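Local coordinates for protein putative chorismate mutase (Yersinia pestis biovar Microtus str. 91001, PDB 2GBB) that catalyses the Claisen rearrangement of chorismate to prephenate as a secreted, all-helical chorismate mutase and may play some role in pathogenicity, at residues 12-17 with 70-75; 18-23 with 94-99; 39-44 with 64-69; 77-82 with 135-140. All blocks are in the same frame, centred on the assembly; numbering follows the deposited sequence.

Interaction 1 (12-17 with 70-75); sequences ERLSYM and KAIQYR. With CIT (citric acid), chain J.
Met17, present as selenomethionine, packs on Ile72 and Gln73 where the turn linking helices 7-14 and 17-26 meets helix 55-82, inside the all-helical fold of the type II chorismate mutase family. Its CB rests on Ile72 CG2 at 3.9 Å. CG then passes Ala69, and the bend at chi2 (-54°) swings the rest of the chain toward a bound citrate: SE stands 4.0 Å from citrate C2, and CE ends 3.6 Å from citrate O4. The backbone O of Met17 touches Gln73 CG at 3.6 Å. Beside this, Leu14 CD2 lies against Ile72 CD1 at 4.0 Å, the two side chains crossing obliquely. The polar side chains meet through the citrate, probably a molecule of the crystallisation liquor lying in what is probably the substrate pocket, since Arg13 and Gln73 are both probable substrate-binding residues. Extended from CG to NE, Arg13 holds one carboxylate with two bonds, NH1 to O4 at 2.6 Å and NH2 to O3 at 2.8 Å; O4 lies at the guanidinium edge, in its plane. Lys24 NZ donates to Gln73 OE1 and so fixes the amide, whose NE2 gives citrate O6 a nearly straight bond (3.1 Å, 168°).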
loop_
_atom_site.group_PDB
_atom_site.type_symbol
_atom_site.label_atom_id
_atom_site.label_comp_id
_atom_site.label_asym_id
_atom_site.label_seq_id
_atom_site.Cartn_x
_atom_site.Cartn_y
_atom_site.Cartn_z
ATOM N N GLU A 12 0.245 9.829 -17.993
ATOM C CA GLU A 12 1.067 8.773 -18.615
ATOM C C GLU A 12 2.263 8.375 -17.755
ATOM O O GLU A 12 2.599 7.196 -17.693
ATOM C CB GLU A 12 1.578 9.223 -19.997
ATOM C CG GLU A 12 0.499 9.569 -21.067
ATOM C CD GLU A 12 0.993 10.600 -22.104
ATOM O OE1 GLU A 12 0.176 11.402 -22.647
ATOM O OE2 GLU A 12 2.212 10.616 -22.373
ATOM N N ARG A 13 2.918 9.342 -17.102
ATOM C CA ARG A 13 3.992 9.000 -16.139
ATOM C C ARG A 13 3.458 7.985 -15.080
ATOM O O ARG A 13 4.048 6.942 -14.825
ATOM C CB ARG A 13 4.547 10.262 -15.467
ATOM C CG ARG A 13 5.921 10.008 -14.737
ATOM C CD ARG A 13 6.613 11.289 -14.233
ATOM N NE ARG A 13 7.910 10.963 -13.636
ATOM C CZ ARG A 13 8.085 10.467 -12.407
ATOM N NH1 ARG A 13 7.042 10.282 -11.600
ATOM N NH2 ARG A 13 9.319 10.154 -11.985
ATOM N N LEU A 14 2.304 8.296 -14.514
ATOM C CA LEU A 14 1.714 7.489 -13.437
ATOM C C LEU A 14 1.182 6.114 -13.935
ATOM O O LEU A 14 1.051 5.181 -13.168
ATOM C CB LEU A 14 0.618 8.314 -12.710
ATOM C CG LEU A 14 1.031 9.489 -11.804
ATOM C CD1 LEU A 14 -0.197 10.317 -11.363
ATOM C CD2 LEU A 14 1.754 8.995 -10.550
ATOM N N SER A 15 0.943 5.961 -15.240
ATOM C CA SER A 15 0.530 4.642 -15.797
ATOM C C SER A 15 1.628 3.546 -15.700
ATOM O O SER A 15 1.332 2.400 -15.857
ATOM C CB SER A 15 0.089 4.770 -17.264
ATOM O OG SER A 15 1.208 5.151 -18.047
ATOM N N TYR A 16 2.880 3.916 -15.489
ATOM C CA TYR A 16 3.992 2.979 -15.313
ATOM C C TYR A 16 4.168 2.439 -13.899
ATOM O O TYR A 16 5.004 1.600 -13.664
ATOM C CB TYR A 16 5.314 3.641 -15.751
ATOM C CG TYR A 16 5.339 3.768 -17.242
ATOM C CD1 TYR A 16 5.475 2.624 -18.038
ATOM C CD2 TYR A 16 5.150 5.002 -17.875
ATOM C CE1 TYR A 16 5.419 2.693 -19.441
ATOM C CE2 TYR A 16 5.126 5.085 -19.297
ATOM C CZ TYR A 16 5.247 3.924 -20.054
ATOM O OH TYR A 16 5.195 3.968 -21.455
HETATM N N MSE A 17 3.407 2.936 -12.948
HETATM C CA MSE A 17 3.717 2.660 -11.549
HETATM C C MSE A 17 3.232 1.292 -11.087
HETATM O O MSE A 17 3.760 0.715 -10.119
HETATM C CB MSE A 17 3.161 3.774 -10.680
HETATM C CG MSE A 17 3.821 5.121 -10.991
HETATM SE SE MSE A 17 5.764 5.019 -10.889
HETATM C CE MSE A 17 6.064 6.736 -11.604
ATOM N N LYS A 70 4.023 6.451 -5.199
ATOM C CA LYS A 70 4.042 5.548 -4.045
ATOM C C LYS A 70 2.638 5.132 -3.610
ATOM O O LYS A 70 2.392 3.940 -3.312
ATOM C CB LYS A 70 4.845 6.137 -2.884
ATOM C CG LYS A 70 6.345 6.329 -3.220
ATOM C CD LYS A 70 7.145 6.627 -1.909
ATOM C CE LYS A 70 6.700 7.875 -1.215
ATOM N NZ LYS A 70 7.789 8.298 -0.342
ATOM N N ALA A 71 1.707 6.091 -3.593
ATOM C CA ALA A 71 0.335 5.774 -3.196
ATOM C C ALA A 71 -0.202 4.622 -4.088
ATOM O O ALA A 71 -0.756 3.629 -3.616
ATOM C CB ALA A 71 -0.557 7.047 -3.258
ATOM N N ILE A 72 0.010 4.739 -5.386
ATOM C CA ILE A 72 -0.432 3.736 -6.345
ATOM C C ILE A 72 0.195 2.375 -6.070
ATOM O O ILE A 72 -0.500 1.321 -6.053
ATOM C CB ILE A 72 -0.069 4.188 -7.761
ATOM C CG1 ILE A 72 -0.997 5.339 -8.198
ATOM C CG2 ILE A 72 -0.094 2.984 -8.706
ATOM C CD1 ILE A 72 -0.643 5.943 -9.561
ATOM N N GLN A 73 1.522 2.403 -5.874
ATOM C CA GLN A 73 2.297 1.203 -5.633
ATOM C C GLN A 73 1.872 0.523 -4.347
ATOM O O GLN A 73 1.727 -0.682 -4.320
ATOM C CB GLN A 73 3.782 1.518 -5.562
ATOM C CG GLN A 73 4.386 2.056 -6.892
ATOM C CD GLN A 73 5.807 2.523 -6.646
ATOM O OE1 GLN A 73 6.610 1.615 -6.222
ATOM N NE2 GLN A 73 6.140 3.731 -6.726
ATOM N N TYR A 74 1.696 1.303 -3.287
ATOM C CA TYR A 74 1.262 0.733 -2.008
ATOM C C TYR A 74 -0.073 -0.034 -2.131
ATOM O O TYR A 74 -0.229 -1.139 -1.605
ATOM C CB TYR A 74 1.050 1.867 -1.009
ATOM C CG TYR A 74 2.296 2.286 -0.241
ATOM C CD1 TYR A 74 3.127 1.335 0.350
ATOM C CD2 TYR A 74 2.659 3.662 -0.162
ATOM C CE1 TYR A 74 4.283 1.715 1.056
ATOM C CE2 TYR A 74 3.792 4.059 0.525
ATOM C CZ TYR A 74 4.588 3.099 1.113
ATOM O OH TYR A 74 5.676 3.552 1.768
ATOM N N ARG A 75 -1.004 0.593 -2.855
ATOM C CA ARG A 75 -2.316 0.076 -3.116
ATOM C C ARG A 75 -2.254 -1.209 -3.916
ATOM O O ARG A 75 -2.955 -2.157 -3.569
ATOM C CB ARG A 75 -3.167 1.159 -3.774
ATOM C CG ARG A 75 -3.668 2.129 -2.727
ATOM C CD ARG A 75 -4.496 3.331 -3.267
ATOM N NE ARG A 75 -4.632 4.308 -2.178
ATOM C CZ ARG A 75 -4.399 5.617 -2.280
ATOM N NH1 ARG A 75 -4.037 6.143 -3.458
ATOM N NH2 ARG A 75 -4.511 6.408 -1.195
HETATM C C1 CIT J . 10.445 4.408 -9.126
HETATM O O1 CIT J . 11.088 4.395 -10.205
HETATM O O2 CIT J . 10.802 3.688 -8.165
HETATM C C2 CIT J . 9.230 5.302 -8.973
HETATM C C3 CIT J . 9.464 6.407 -7.945
HETATM O O7 CIT J . 10.672 7.177 -8.259
HETATM C C4 CIT J . 8.252 7.336 -7.977
HETATM C C5 CIT J . 8.384 8.346 -9.099
HETATM O O3 CIT J . 9.446 8.382 -9.801
HETATM O O4 CIT J . 7.436 9.162 -9.332
HETATM C C6 CIT J . 9.695 5.825 -6.540
HETATM O O5 CIT J . 10.756 6.153 -5.917
HETATM O O6 CIT J . 8.882 5.005 -6.019
#

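Interaction 2 (18-23 with 94-99); sequences KDVAGY and DDVRAN. With SO4 (sulfate ion), chain F.
Chi1 angles of 179° at Val20 and 171° at Val96 set the methyls that join helix 17-26 to helix 93-117 in this helical chorismate mutase fold. Val20 CG2, anti to the carbonyl carbon, meets Val96 CG1, which is anti to the backbone N, at 3.7 Å. The other branch, Val96 CG2, lies 3.8 Å from Asp19 CB, so Val96 sits against two successive residues of helix 17-26. Asp19 takes part through its CB, while its carboxylate turns elsewhere: OD1 accepts a hydrogen bond from the backbone N of Lys91, in the loop just before helix 93-117. One edge of the valine pair borders the ligand pocket. The Val20 side chain is about 4 Å, nearest atoms, from the bound citrate, and Arg97, the residue after Val96 and probably substrate-binding, gives a hydrogen bond from NE to citrate O1. Lys18 runs outward from the same helix as Val20, extended from chi1 (-176°) to its tip. There its NZ also forms a salt bridge with Glu85 and a cation-pi contact with Trp88, and it gives a sulfate ion two bonds, to O1 at 3.1 Å and to O2 at 3.0 Å.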
loop_
_atom_site.group_PDB
_atom_site.type_symbol
_atom_site.label_atom_id
_atom_site.label_comp_id
_atom_site.label_asym_id
_atom_site.label_seq_id
_atom_site.Cartn_x
_atom_site.Cartn_y
_atom_site.Cartn_z
ATOM N N LYS A 18 2.253 0.754 -11.811
ATOM C CA LYS A 18 1.869 -0.639 -11.605
ATOM C C LYS A 18 3.068 -1.533 -11.905
ATOM O O LYS A 18 3.341 -2.429 -11.121
ATOM C CB LYS A 18 0.625 -1.057 -12.406
ATOM C CG LYS A 18 0.177 -2.516 -12.079
ATOM C CD LYS A 18 -0.811 -3.029 -13.106
ATOM C CE LYS A 18 -1.400 -4.409 -12.733
ATOM N NZ LYS A 18 -2.557 -4.660 -13.686
ATOM N N ASP A 19 3.806 -1.277 -12.990
ATOM C CA ASP A 19 5.012 -2.083 -13.255
ATOM C C ASP A 19 6.069 -1.952 -12.176
ATOM O O ASP A 19 6.744 -2.953 -11.876
ATOM C CB ASP A 19 5.673 -1.691 -14.558
ATOM C CG ASP A 19 4.883 -2.194 -15.770
ATOM O OD1 ASP A 19 4.860 -3.401 -16.002
ATOM O OD2 ASP A 19 4.251 -1.382 -16.434
ATOM N N VAL A 20 6.242 -0.735 -11.639
ATOM C CA VAL A 20 7.257 -0.515 -10.591
ATOM C C VAL A 20 6.841 -1.280 -9.347
ATOM O O VAL A 20 7.643 -1.972 -8.759
ATOM C CB VAL A 20 7.476 1.000 -10.282
ATOM C CG1 VAL A 20 8.533 1.195 -9.158
ATOM C CG2 VAL A 20 7.895 1.805 -11.567
ATOM N N ALA A 21 5.545 -1.208 -8.994
ATOM C CA ALA A 21 4.972 -1.934 -7.861
ATOM C C ALA A 21 5.190 -3.426 -8.037
ATOM O O ALA A 21 5.524 -4.125 -7.062
ATOM C CB ALA A 21 3.450 -1.648 -7.746
ATOM N N GLY A 22 4.958 -3.919 -9.260
ATOM C CA GLY A 22 5.126 -5.364 -9.551
ATOM C C GLY A 22 6.567 -5.807 -9.427
ATOM O O GLY A 22 6.834 -6.885 -8.888
ATOM N N TYR A 23 7.501 -5.009 -9.955
ATOM C CA TYR A 23 8.966 -5.223 -9.788
ATOM C C TYR A 23 9.339 -5.325 -8.291
ATOM O O TYR A 23 10.061 -6.250 -7.825
ATOM C CB TYR A 23 9.722 -4.050 -10.486
ATOM C CG TYR A 23 11.112 -3.839 -9.925
ATOM C CD1 TYR A 23 12.156 -4.670 -10.313
ATOM C CD2 TYR A 23 11.364 -2.847 -8.945
ATOM C CE1 TYR A 23 13.417 -4.544 -9.780
ATOM C CE2 TYR A 23 12.639 -2.715 -8.376
ATOM C CZ TYR A 23 13.665 -3.558 -8.839
ATOM O OH TYR A 23 14.937 -3.507 -8.329
ATOM N N ASP A 94 14.480 -1.431 -15.954
ATOM C CA ASP A 94 15.288 -0.390 -16.601
ATOM C C ASP A 94 14.499 0.242 -17.737
ATOM O O ASP A 94 14.572 1.449 -17.965
ATOM C CB ASP A 94 16.579 -0.991 -17.142
ATOM C CG ASP A 94 17.607 0.065 -17.491
ATOM O OD1 ASP A 94 18.360 0.509 -16.563
ATOM O OD2 ASP A 94 17.696 0.403 -18.713
ATOM N N ASP A 95 13.754 -0.576 -18.463
ATOM C CA ASP A 95 12.871 -0.052 -19.504
ATOM C C ASP A 95 11.746 0.873 -18.926
ATOM O O ASP A 95 11.366 1.892 -19.523
ATOM C CB ASP A 95 12.166 -1.213 -20.213
ATOM C CG ASP A 95 13.123 -2.148 -20.953
ATOM O OD1 ASP A 95 14.357 -1.934 -20.892
ATOM O OD2 ASP A 95 12.599 -3.102 -21.580
ATOM N N VAL A 96 11.165 0.464 -17.813
ATOM C CA VAL A 96 10.079 1.239 -17.189
ATOM C C VAL A 96 10.597 2.616 -16.734
ATOM O O VAL A 96 9.975 3.673 -16.977
ATOM C CB VAL A 96 9.486 0.420 -16.004
ATOM C CG1 VAL A 96 8.519 1.267 -15.179
ATOM C CG2 VAL A 96 8.785 -0.804 -16.541
ATOM N N ARG A 97 11.741 2.593 -16.056
ATOM C CA ARG A 97 12.325 3.806 -15.511
ATOM C C ARG A 97 12.819 4.778 -16.582
ATOM O O ARG A 97 12.811 5.967 -16.334
ATOM C CB ARG A 97 13.450 3.462 -14.549
ATOM C CG ARG A 97 12.897 3.033 -13.198
ATOM C CD ARG A 97 13.987 2.909 -12.143
ATOM N NE ARG A 97 13.354 2.770 -10.828
ATOM C CZ ARG A 97 13.960 2.313 -9.736
ATOM N NH1 ARG A 97 15.250 1.899 -9.781
ATOM N NH2 ARG A 97 13.245 2.224 -8.607
ATOM N N ALA A 98 13.258 4.285 -17.737
ATOM C CA ALA A 98 13.659 5.173 -18.846
ATOM C C ALA A 98 12.425 5.872 -19.409
ATOM O O ALA A 98 12.447 7.083 -19.669
ATOM C CB ALA A 98 14.421 4.418 -19.958
ATOM N N ASN A 99 11.348 5.127 -19.578
ATOM C CA ASN A 99 10.064 5.691 -19.960
ATOM C C ASN A 99 9.535 6.752 -19.004
ATOM O O ASN A 99 9.028 7.795 -19.421
ATOM C CB ASN A 99 9.039 4.584 -20.100
ATOM C CG ASN A 99 8.989 4.008 -21.518
ATOM O OD1 ASN A 99 9.052 4.743 -22.504
ATOM N ND2 ASN A 99 8.852 2.707 -21.616
HETATM S S SO4 F . -5.425 -2.602 -13.524
HETATM O O1 SO4 F . -4.487 -2.614 -12.419
HETATM O O2 SO4 F . -4.693 -2.882 -14.751
HETATM O O3 SO4 F . -6.445 -3.627 -13.301
HETATM O O4 SO4 F . -6.090 -1.308 -13.620
#

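Interaction 3 (39-44 with 64-69); sequences KVINSA and AQINAA
Val40 and Ile66 reach toward each other tip to tip between helices 34-50 and 55-82, with Val40 CG1 3.8 Å from Ile66 CD1. The conformations explain the meeting. At Val40, chi1 is 158°, which leaves CG1 roughly anti to the backbone N and directed at the facing helix. Ile66 has its CG1 anti to the carbonyl carbon, and a chi2 of 153° carries CD1 outward, so that this one methyl makes both apolar contacts. The second is with Ile41, whose side chain crosses that of Ile66 at about a right angle; here it is a methylene, CG1, that touches CD1, at 4.0 Å. Contact is therefore narrow, a single isoleucine tip set against two neighbouring residues. Met62, one turn before Ile66, also packs on Val40. On its outer side helix 34-50 has a bifurcated acceptor: Lys39 O takes the regular helical bond from Ser43 N (3.0 Å) and another from Ser43 OG (3.2 Å), the two donors arriving from opposite faces of the carbonyl plane, with OG tilted 30° from it. Val40 also touches Arg13, a probable substrate-binding residue, and the Ile66 side chain comes about 4 Å, nearest atoms, from the bound citrate. This apolar junction of two consecutive helices thus borders the probable substrate pocket of the helical type II chorismate mutase fold.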
loop_
_atom_site.group_PDB
_atom_site.type_symbol
_atom_site.label_atom_id
_atom_site.label_comp_id
_atom_site.label_asym_id
_atom_site.label_seq_id
_atom_site.Cartn_x
_atom_site.Cartn_y
_atom_site.Cartn_z
ATOM N N LYS A 39 17.457 10.937 -6.371
ATOM C CA LYS A 39 17.976 10.850 -7.735
ATOM C C LYS A 39 16.957 11.464 -8.736
ATOM O O LYS A 39 17.308 12.258 -9.592
ATOM C CB LYS A 39 18.304 9.365 -8.036
ATOM C CG LYS A 39 18.991 9.111 -9.342
ATOM C CD LYS A 39 18.981 7.602 -9.712
ATOM C CE LYS A 39 19.250 7.528 -11.250
ATOM N NZ LYS A 39 19.989 6.280 -11.603
ATOM N N VAL A 40 15.689 11.127 -8.566
ATOM C CA VAL A 40 14.627 11.589 -9.445
ATOM C C VAL A 40 14.476 13.100 -9.285
ATOM O O VAL A 40 14.375 13.831 -10.270
ATOM C CB VAL A 40 13.308 10.836 -9.082
ATOM C CG1 VAL A 40 12.046 11.600 -9.554
ATOM C CG2 VAL A 40 13.339 9.395 -9.630
ATOM N N ILE A 41 14.521 13.568 -8.027
ATOM C CA ILE A 41 14.471 14.990 -7.686
ATOM C C ILE A 41 15.681 15.736 -8.245
ATOM O O ILE A 41 15.520 16.778 -8.899
ATOM C CB ILE A 41 14.322 15.213 -6.142
ATOM C CG1 ILE A 41 12.989 14.619 -5.642
ATOM C CG2 ILE A 41 14.473 16.729 -5.775
ATOM C CD1 ILE A 41 12.847 14.633 -4.075
ATOM N N ASN A 42 16.884 15.229 -7.995
ATOM C CA ASN A 42 18.099 15.896 -8.504
ATOM C C ASN A 42 18.130 16.020 -10.053
ATOM O O ASN A 42 18.474 17.091 -10.575
ATOM C CB ASN A 42 19.400 15.198 -8.005
ATOM C CG ASN A 42 20.683 15.738 -8.691
ATOM O OD1 ASN A 42 21.217 16.775 -8.302
ATOM N ND2 ASN A 42 21.186 15.008 -9.693
ATOM N N SER A 43 17.767 14.966 -10.775
ATOM C CA SER A 43 17.660 15.028 -12.262
ATOM C C SER A 43 16.596 16.012 -12.757
ATOM O O SER A 43 16.823 16.774 -13.712
ATOM C CB SER A 43 17.279 13.675 -12.813
ATOM O OG SER A 43 18.370 12.839 -12.559
ATOM N N ALA A 44 15.422 15.966 -12.137
ATOM C CA ALA A 44 14.373 16.911 -12.494
ATOM C C ALA A 44 14.872 18.333 -12.290
ATOM O O ALA A 44 14.722 19.164 -13.178
ATOM C CB ALA A 44 13.074 16.652 -11.725
ATOM N N ALA A 64 5.251 15.769 -5.041
ATOM C CA ALA A 64 3.826 15.400 -5.252
ATOM C C ALA A 64 3.674 14.221 -6.219
ATOM O O ALA A 64 2.847 13.282 -6.007
ATOM C CB ALA A 64 2.992 16.627 -5.742
ATOM N N GLN A 65 4.487 14.226 -7.278
ATOM C CA GLN A 65 4.381 13.144 -8.239
ATOM C C GLN A 65 4.867 11.815 -7.624
ATOM O O GLN A 65 4.294 10.758 -7.901
ATOM C CB GLN A 65 5.197 13.448 -9.505
ATOM C CG GLN A 65 4.500 14.466 -10.385
ATOM C CD GLN A 65 5.212 14.641 -11.676
ATOM O OE1 GLN A 65 4.789 14.106 -12.700
ATOM N NE2 GLN A 65 6.321 15.383 -11.647
ATOM N N ILE A 66 5.943 11.874 -6.860
ATOM C CA ILE A 66 6.509 10.692 -6.198
ATOM C C ILE A 66 5.547 10.138 -5.155
ATOM O O ILE A 66 5.367 8.939 -5.105
ATOM C CB ILE A 66 7.890 11.016 -5.584
ATOM C CG1 ILE A 66 8.983 11.025 -6.684
ATOM C CG2 ILE A 66 8.242 10.120 -4.357
ATOM C CD1 ILE A 66 10.147 11.915 -6.320
ATOM N N ASN A 67 4.936 10.991 -4.324
ATOM C CA ASN A 67 3.820 10.576 -3.452
ATOM C C ASN A 67 2.660 9.863 -4.152
ATOM O O ASN A 67 2.189 8.813 -3.681
ATOM C CB ASN A 67 3.320 11.764 -2.606
ATOM C CG ASN A 67 4.335 12.139 -1.538
ATOM O OD1 ASN A 67 5.253 11.364 -1.291
ATOM N ND2 ASN A 67 4.210 13.311 -0.947
ATOM N N ALA A 68 2.180 10.425 -5.248
ATOM C CA ALA A 68 1.132 9.773 -5.998
ATOM C C ALA A 68 1.557 8.406 -6.506
ATOM O O ALA A 68 0.796 7.467 -6.453
ATOM C CB ALA A 68 0.651 10.646 -7.197
ATOM N N ALA A 69 2.765 8.314 -7.040
ATOM C CA ALA A 69 3.332 7.098 -7.492
ATOM C C ALA A 69 3.451 6.066 -6.345
ATOM O O ALA A 69 3.022 4.930 -6.508
ATOM C CB ALA A 69 4.697 7.400 -8.087
#

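Interaction 4 (77-82 with 135-140); sequences RADWLS and QHNLTS. With SO4 (sulfate ion), chain E.
In the loop whose His136 and Asn137 face Asp79, the shortest polar bond runs from Ser140 N to O1 of a sulfate ion (2.8 Å, N-H...O angle 163°). The ion sits at the start of helix 140-150, where the helix end would favour an anion. Thr139 holds the N-cap position there; its OG1, placed between the backbone N and the carbonyl carbon, caps a backbone N just beyond Ser140. Residues 135 to 138 form a type II beta turn, closed by Leu138 N to Gln135 O (3.2 Å), and Asn137 takes the positive phi (72°) suited to its third position. The turn brings Asn137 OD1 over one face of the His136 ring, offset toward the rim. Across the contact Asp79 and Asn137 approach from opposite directions, their flat groups 55° apart, but no hydrogen bond forms: Asp79 OD2 is 4.0 Å from both Asn137 ND2 and Asn137 OD1. His136 NE2 stays 4.2 Å from Asp79 OD2. Asp79 spends its other oxygen, OD1, on a salt bridge to Arg75 of the second subunit, while Arg75 of its own chain donates to Asn137 O. A loose surface contact thus sets the type II turn that precedes the N-capped helix 140-150 beside the end of helix 55-82 at the dimer interface.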
loop_
_atom_site.group_PDB
_atom_site.type_symbol
_atom_site.label_atom_id
_atom_site.label_comp_id
_atom_site.label_asym_id
_atom_site.label_seq_id
_atom_site.Cartn_x
_atom_site.Cartn_y
_atom_site.Cartn_z
ATOM N N ARG A 77 0.404 -3.213 -3.897
ATOM C CA ARG A 77 1.013 -4.255 -3.021
ATOM C C ARG A 77 -0.105 -4.883 -2.143
ATOM O O ARG A 77 -0.192 -6.097 -1.987
ATOM C CB ARG A 77 2.104 -3.684 -2.101
ATOM C CG ARG A 77 3.439 -3.393 -2.663
ATOM C CD ARG A 77 4.176 -4.629 -3.207
ATOM N NE ARG A 77 4.998 -5.423 -2.289
ATOM C CZ ARG A 77 6.184 -5.071 -1.816
ATOM N NH1 ARG A 77 6.685 -3.890 -2.100
ATOM N NH2 ARG A 77 6.849 -5.876 -1.010
ATOM N N ALA A 78 -0.960 -4.033 -1.595
ATOM C CA ALA A 78 -2.058 -4.477 -0.724
ATOM C C ALA A 78 -2.984 -5.466 -1.458
ATOM O O ALA A 78 -3.218 -6.611 -1.001
ATOM C CB ALA A 78 -2.821 -3.257 -0.212
ATOM N N ASP A 79 -3.419 -5.074 -2.654
ATOM C CA ASP A 79 -4.373 -5.859 -3.456
ATOM C C ASP A 79 -3.871 -7.230 -3.862
ATOM O O ASP A 79 -4.623 -8.218 -3.802
ATOM C CB ASP A 79 -4.763 -5.091 -4.724
ATOM C CG ASP A 79 -5.767 -3.980 -4.453
ATOM O OD1 ASP A 79 -6.223 -3.808 -3.308
ATOM O OD2 ASP A 79 -6.098 -3.244 -5.399
ATOM N N TRP A 80 -2.595 -7.305 -4.243
ATOM C CA TRP A 80 -2.060 -8.540 -4.737
ATOM C C TRP A 80 -1.913 -9.573 -3.651
ATOM O O TRP A 80 -1.871 -10.747 -3.971
ATOM C CB TRP A 80 -0.721 -8.324 -5.396
ATOM C CG TRP A 80 -0.808 -7.580 -6.685
ATOM C CD1 TRP A 80 -1.814 -7.646 -7.638
ATOM C CD2 TRP A 80 0.189 -6.699 -7.208
ATOM N NE1 TRP A 80 -1.482 -6.839 -8.721
ATOM C CE2 TRP A 80 -0.265 -6.246 -8.477
ATOM C CE3 TRP A 80 1.437 -6.256 -6.729
ATOM C CZ2 TRP A 80 0.466 -5.351 -9.257
ATOM C CZ3 TRP A 80 2.169 -5.366 -7.523
ATOM C CH2 TRP A 80 1.677 -4.940 -8.762
ATOM N N LEU A 81 -1.837 -9.157 -2.383
ATOM C CA LEU A 81 -1.763 -10.094 -1.249
ATOM C C LEU A 81 -2.955 -11.056 -1.194
ATOM O O LEU A 81 -2.804 -12.275 -0.880
ATOM C CB LEU A 81 -1.569 -9.369 0.089
ATOM C CG LEU A 81 -0.218 -8.645 0.305
ATOM C CD1 LEU A 81 -0.333 -7.753 1.504
ATOM C CD2 LEU A 81 0.991 -9.573 0.453
ATOM N N SER A 82 -4.141 -10.539 -1.511
ATOM C CA SER A 82 -5.312 -11.419 -1.518
ATOM C C SER A 82 -5.734 -11.740 -2.941
ATOM O O SER A 82 -6.472 -12.713 -3.135
ATOM C CB SER A 82 -6.504 -10.804 -0.768
ATOM O OG SER A 82 -7.019 -9.713 -1.547
ATOM N N GLN A 135 -6.105 7.003 -12.801
ATOM C CA GLN A 135 -5.472 5.686 -12.889
ATOM C C GLN A 135 -6.094 4.845 -11.770
ATOM O O GLN A 135 -6.521 5.373 -10.735
ATOM C CB GLN A 135 -3.936 5.715 -12.666
ATOM C CG GLN A 135 -3.009 6.453 -13.666
ATOM C CD GLN A 135 -2.957 5.822 -15.059
ATOM O OE1 GLN A 135 -2.968 4.583 -15.226
ATOM N NE2 GLN A 135 -2.899 6.683 -16.079
ATOM N N HIS A 136 -6.148 3.535 -11.990
ATOM C CA HIS A 136 -6.474 2.616 -10.927
ATOM C C HIS A 136 -5.538 2.901 -9.726
ATOM O O HIS A 136 -4.344 3.187 -9.898
ATOM C CB HIS A 136 -6.343 1.179 -11.421
ATOM C CG HIS A 136 -6.839 0.159 -10.442
ATOM N ND1 HIS A 136 -8.123 0.173 -9.933
ATOM C CD2 HIS A 136 -6.220 -0.904 -9.879
ATOM C CE1 HIS A 136 -8.269 -0.841 -9.097
ATOM N NE2 HIS A 136 -7.129 -1.509 -9.046
ATOM N N ASN A 137 -6.108 2.898 -8.521
ATOM C CA ASN A 137 -5.320 3.084 -7.293
ATOM C C ASN A 137 -4.788 4.485 -7.040
ATOM O O ASN A 137 -3.940 4.689 -6.198
ATOM C CB ASN A 137 -4.205 2.059 -7.264
ATOM C CG ASN A 137 -4.694 0.707 -6.869
ATOM O OD1 ASN A 137 -5.882 0.669 -6.321
ATOM N ND2 ASN A 137 -3.998 -0.305 -7.019
ATOM N N LEU A 138 -5.315 5.471 -7.745
ATOM C CA LEU A 138 -4.906 6.852 -7.547
ATOM C C LEU A 138 -6.111 7.674 -7.102
ATOM O O LEU A 138 -7.128 7.691 -7.790
ATOM C CB LEU A 138 -4.434 7.393 -8.887
ATOM C CG LEU A 138 -3.365 8.478 -9.032
ATOM C CD1 LEU A 138 -3.855 9.489 -10.019
ATOM C CD2 LEU A 138 -2.853 9.091 -7.758
ATOM N N THR A 139 -6.015 8.406 -6.005
ATOM C CA THR A 139 -7.202 9.116 -5.546
ATOM C C THR A 139 -7.182 10.592 -5.973
ATOM O O THR A 139 -6.172 11.117 -6.443
ATOM C CB THR A 139 -7.408 9.052 -4.008
ATOM O OG1 THR A 139 -6.388 9.805 -3.361
ATOM C CG2 THR A 139 -7.444 7.586 -3.453
ATOM N N SER A 140 -8.324 11.245 -5.790
ATOM C CA SER A 140 -8.460 12.673 -6.029
ATOM C C SER A 140 -7.591 13.529 -5.109
ATOM O O SER A 140 -6.984 14.491 -5.579
ATOM C CB SER A 140 -9.926 13.064 -5.890
ATOM O OG SER A 140 -10.602 12.547 -7.033
HETATM S S SO4 E . -11.382 9.164 -5.166
HETATM O O1 SO4 E . -10.421 9.927 -4.396
HETATM O O2 SO4 E . -11.043 9.086 -6.587
HETATM O O3 SO4 E . -11.406 7.818 -4.598
HETATM O O4 SO4 E . -12.662 9.843 -4.995
#

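Helix 55-82 ties the set together, supplying one segment each to interactions 1, 3 and 4. Interactions 1 and 2, with centres 10 Å apart, adjoin the citrate that lies in the probable substrate pocket: Gln73 OE1 packs on Val20 CG1 at 3.5 Å, and Arg97 of interaction 2 completes the grip begun by Arg13 and Gln73. Interaction 3, centred 12 Å from interaction 1, reaches it where Gln65 OE1 lies 3.7 Å from Arg13 CD. Interaction 4 is farther out, 20 Å from interaction 3 between centres, but connects to interaction 1 through Arg75 NH1 and Asn137 O (3.1 Å, a probable hydrogen bond). Interactions 1 and 4 both touch the second subunit, which interaction 3 reaches through Asn67.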